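PDB 3S2W: transcriptional regulator, MarR family from Methanosarcina mazei, which probably binds DNA as a two-chain transcription factor of the winged-helix MarR family and regulates transcription. Local coordinates for residues Ile39-Lys42 / Ile43-Tyr46; Lys122-Ala125 / Ser126-Gly129. One frame throughout, in Å; residues are numbered along the deposited sequence.

Interaction 1. Residues Ile39-Lys42 / Ile43-Tyr46; sequences IGKK and IEPY
I39 and I43, one helical turn apart at the end of helix 23-43, form the tightly packed side of this contact. The carbonyl of I39 takes the amide of I43 in a 2.9 Å bond from I43 N to I39 O, the donor standing almost straight out from the carbonyl (C=O...N 170°). The I43 side chain folds back over that same bond: with CG1 set between its own N and carbonyl carbon (chi1 63°), I43 CG1 comes to 3.4 Å from I39 O. The methyls I39 CG2 and I43 CG2 meet more loosely at 4.3 Å, and both residues are buried. G40 O holds the next turn through a bond of 3.2 Å from E44 N, the donor tilted 27° from the carbonyl plane, and also receives a weak one from I43 N. Beyond I43 the backbone tightens into a 3-10 turn, in which Y46 N bonds I43 O. P45, which has no amide hydrogen to give, instead lays its ring carbon CD 3.4 Å from K42 O, and the edge of the Y46 ring brings CE1 to 3.7 Å from the same oxygen, near the ring plane. The solvent side is looser: K41 and E44 are exposed, and K41 CG lies 4.4 Å from E44 OE2. The K42 chain is bent at chi2 and chi4, and its NZ forms a salt bridge with E127 of helix 112-133. The arrangement is that of a helix C-terminus, where alpha-helical bonding gives way to a 3-10 turn before the chain runs on toward helix 53-61.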
loop_
_atom_site.group_PDB
_atom_site.type_symbol
_atom_site.label_atom_id
_atom_site.label_comp_id
_atom_site.label_asym_id
_atom_site.label_seq_id
_atom_site.Cartn_x
_atom_site.Cartn_y
_atom_site.Cartn_z
ATOM N N ILE A 39 0.985 4.174 -11.659
ATOM C CA ILE A 39 2.417 4.250 -11.847
ATOM C C ILE A 39 2.851 3.151 -12.805
ATOM O O ILE A 39 3.610 3.384 -13.733
ATOM C CB ILE A 39 3.159 4.093 -10.514
ATOM C CG1 ILE A 39 2.774 5.219 -9.551
ATOM C CG2 ILE A 39 4.659 4.095 -10.716
ATOM C CD1 ILE A 39 3.215 6.560 -9.995
ATOM N N GLY A 40 2.355 1.949 -12.572
ATOM C CA GLY A 40 2.701 0.798 -13.381
ATOM C C GLY A 40 2.572 1.024 -14.856
ATOM O O GLY A 40 3.452 0.627 -15.620
ATOM N N LYS A 41 1.496 1.667 -15.282
ATOM C CA LYS A 41 1.310 1.852 -16.715
ATOM C C LYS A 41 2.292 2.867 -17.256
ATOM O O LYS A 41 2.772 2.740 -18.392
ATOM C CB LYS A 41 -0.110 2.292 -17.048
ATOM C CG LYS A 41 -1.122 1.174 -16.985
ATOM C CD LYS A 41 -1.898 1.069 -18.285
ATOM C CE LYS A 41 -2.554 2.398 -18.629
ATOM N NZ LYS A 41 -4.008 2.232 -18.894
ATOM N N LYS A 42 2.569 3.885 -16.449
ATOM C CA LYS A 42 3.458 4.945 -16.874
ATOM C C LYS A 42 4.900 4.467 -16.909
ATOM O O LYS A 42 5.672 4.965 -17.691
ATOM C CB LYS A 42 3.319 6.203 -16.024
ATOM C CG LYS A 42 1.964 6.915 -16.115
ATOM C CD LYS A 42 1.786 7.545 -17.453
ATOM C CE LYS A 42 0.573 8.464 -17.473
ATOM N NZ LYS A 42 0.965 9.849 -17.153
ATOM N N ILE A 43 5.275 3.479 -16.115
ATOM C CA ILE A 43 6.673 3.051 -16.188
ATOM C C ILE A 43 6.980 1.848 -17.087
ATOM O O ILE A 43 8.147 1.603 -17.390
ATOM C CB ILE A 43 7.330 2.856 -14.808
ATOM C CG1 ILE A 43 6.633 1.761 -14.031
ATOM C CG2 ILE A 43 7.333 4.156 -14.032
ATOM C CD1 ILE A 43 7.354 1.455 -12.733
ATOM N N GLU A 44 5.948 1.118 -17.516
ATOM C CA GLU A 44 6.111 0.035 -18.494
ATOM C C GLU A 44 7.073 0.408 -19.625
ATOM O O GLU A 44 7.945 -0.375 -19.956
ATOM C CB GLU A 44 4.779 -0.320 -19.118
ATOM C CG GLU A 44 4.224 -1.704 -18.861
ATOM C CD GLU A 44 2.711 -1.752 -19.143
ATOM O OE1 GLU A 44 2.298 -1.693 -20.331
ATOM O OE2 GLU A 44 1.928 -1.806 -18.165
ATOM N N PRO A 45 6.897 1.597 -20.234
ATOM C CA PRO A 45 7.726 1.912 -21.403
ATOM C C PRO A 45 9.220 1.875 -21.110
ATOM O O PRO A 45 10.000 1.746 -22.044
ATOM C CB PRO A 45 7.276 3.324 -21.784
ATOM C CG PRO A 45 5.832 3.384 -21.314
ATOM C CD PRO A 45 5.790 2.559 -20.056
ATOM N N TYR A 46 9.603 1.965 -19.839
ATOM C CA TYR A 46 11.004 1.834 -19.434
ATOM C C TYR A 46 11.326 0.401 -19.037
ATOM O O TYR A 46 12.411 0.113 -18.547
ATOM C CB TYR A 46 11.342 2.786 -18.282
ATOM C CG TYR A 46 10.868 4.194 -18.533
ATOM C CD1 TYR A 46 9.636 4.639 -18.049
ATOM C CD2 TYR A 46 11.628 5.069 -19.277
ATOM C CE1 TYR A 46 9.189 5.924 -18.304
ATOM C CE2 TYR A 46 11.195 6.356 -19.532
ATOM C CZ TYR A 46 9.977 6.779 -19.050
ATOM O OH TYR A 46 9.576 8.067 -19.324
#

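Interaction 2. Residues Lys122-Ala125 / Ser126-Gly129; sequences KKIA and SEWG
Two successive turns in the middle of the long helix 112-133 make up this contact, with K123 and E127 spaced i to i+4 along one flank. Their backbones are joined by a 3.0 Å bond from E127 N to K123 O, and their side chains cross obliquely. The extended K123 chain lays its methylene CE 3.4 Å from E127 OE1, whereas K123 NZ stays 4.1 Å from that oxygen, beyond a salt bridge. E127 OE2 rests against I124 CD1 at 3.7 Å, its salt-bridge partner being K42 of helix 23-43. Replacing E127 by alanine removes the carboxylate, which would probably leave the K42 ammonium without its mate and open a gap beside K123 CE and I124 CD1. S126 turns back on its own helix: OG sits beside the backbone N (chi1 -69°) and donates to K122 O over 3.0 Å, while S126 N is divided weakly between K122 O and K123 O. Farther along, W128 N bonds I124 O, and G129 N donates to A125 O at 3.1 Å in the straightest of the backbone bonds here (N-H...O 164°). W128 sends its indole away from this turn to meet the ring of Y38, their planes inclined by about 30°, and also packs on G155 of the second subunit. Running i to i+4 bonding, with a serine hydroxyl turned back onto the preceding turn, is typical of a continuous alpha-helix, here one that packs against the second subunit.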
loop_
_atom_site.group_PDB
_atom_site.type_symbol
_atom_site.label_atom_id
_atom_site.label_comp_id
_atom_site.label_asym_id
_atom_site.label_seq_id
_atom_site.Cartn_x
_atom_site.Cartn_y
_atom_site.Cartn_z
ATOM N N LYS A 122 10.368 11.145 -11.364
ATOM C CA LYS A 122 9.820 12.138 -10.459
ATOM C C LYS A 122 8.579 12.817 -11.040
ATOM O O LYS A 122 7.653 13.200 -10.295
ATOM C CB LYS A 122 10.895 13.130 -10.004
ATOM C CG LYS A 122 11.773 12.571 -8.844
ATOM C CD LYS A 122 12.816 13.581 -8.345
ATOM C CE LYS A 122 13.589 13.054 -7.126
ATOM N NZ LYS A 122 14.819 13.863 -6.806
ATOM N N LYS A 123 8.546 12.931 -12.370
ATOM C CA LYS A 123 7.407 13.538 -13.064
ATOM C C LYS A 123 6.162 12.643 -13.034
ATOM O O LYS A 123 5.034 13.125 -12.883
ATOM C CB LYS A 123 7.759 13.848 -14.517
ATOM C CG LYS A 123 6.624 14.495 -15.276
ATOM C CD LYS A 123 6.834 14.366 -16.772
ATOM C CE LYS A 123 5.845 15.212 -17.588
ATOM N NZ LYS A 123 5.995 14.958 -19.065
ATOM N N ILE A 124 6.380 11.340 -13.208
ATOM C CA ILE A 124 5.322 10.354 -13.086
ATOM C C ILE A 124 4.720 10.367 -11.679
ATOM O O ILE A 124 3.509 10.284 -11.538
ATOM C CB ILE A 124 5.836 8.938 -13.347
ATOM C CG1 ILE A 124 6.254 8.764 -14.806
ATOM C CG2 ILE A 124 4.783 7.958 -12.973
ATOM C CD1 ILE A 124 5.117 8.885 -15.758
ATOM N N ALA A 125 5.568 10.454 -10.652
ATOM C CA ALA A 125 5.106 10.548 -9.264
ATOM C C ALA A 125 4.300 11.832 -9.055
ATOM O O ALA A 125 3.385 11.877 -8.256
ATOM C CB ALA A 125 6.295 10.506 -8.282
ATOM N N SER A 126 4.637 12.874 -9.793
ATOM C CA SER A 126 3.952 14.142 -9.634
ATOM C C SER A 126 2.568 14.060 -10.214
ATOM O O SER A 126 1.621 14.564 -9.629
ATOM C CB SER A 126 4.728 15.283 -10.311
ATOM O OG SER A 126 5.934 15.541 -9.619
ATOM N N GLU A 127 2.448 13.430 -11.373
ATOM C CA GLU A 127 1.172 13.404 -12.074
ATOM C C GLU A 127 0.199 12.618 -11.241
ATOM O O GLU A 127 -1.000 12.873 -11.247
ATOM C CB GLU A 127 1.323 12.773 -13.460
ATOM C CG GLU A 127 2.196 13.589 -14.403
ATOM C CD GLU A 127 2.638 12.806 -15.616
ATOM O OE1 GLU A 127 3.060 13.435 -16.610
ATOM O OE2 GLU A 127 2.574 11.563 -15.573
ATOM N N TRP A 128 0.736 11.647 -10.516
ATOM C CA TRP A 128 -0.086 10.865 -9.630
ATOM C C TRP A 128 -0.571 11.704 -8.435
ATOM O O TRP A 128 -1.764 11.700 -8.117
ATOM C CB TRP A 128 0.675 9.633 -9.183
ATOM C CG TRP A 128 -0.078 8.842 -8.195
ATOM C CD1 TRP A 128 0.318 8.519 -6.943
ATOM C CD2 TRP A 128 -1.397 8.318 -8.350
ATOM N NE1 TRP A 128 -0.658 7.796 -6.309
ATOM C CE2 TRP A 128 -1.730 7.668 -7.150
ATOM C CE3 TRP A 128 -2.329 8.323 -9.398
ATOM C CZ2 TRP A 128 -2.947 7.005 -6.964
ATOM C CZ3 TRP A 128 -3.545 7.682 -9.206
ATOM C CH2 TRP A 128 -3.830 7.017 -8.001
ATOM N N GLY A 129 0.337 12.436 -7.791
ATOM C CA GLY A 129 -0.033 13.303 -6.682
ATOM C C GLY A 129 -1.049 14.333 -7.128
ATOM O O GLY A 129 -1.957 14.719 -6.387
#

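Overall arrangement
Interactions 1 and 2 each span about two turns of chain, at the end of helix 23-43 and within helix 112-133, and their centres are about 12 Å apart. Each has a buried apolar side and a more exposed charged one, and the two helices meet along the former: I39 CD1 packs on I124 CG2 at 3.6 Å, near W128. At the margin, the salt bridge from K42 NZ to E127 OE2, 2.8 Å long, ties them together. Their chemistry follows their places. Residues 39-46 end a helix and pass into a 3-10 turn, untouched by the other subunit; residues 122-129 stay within one continuous alpha-helix and pack against the second subunit through K122, S126 and W128.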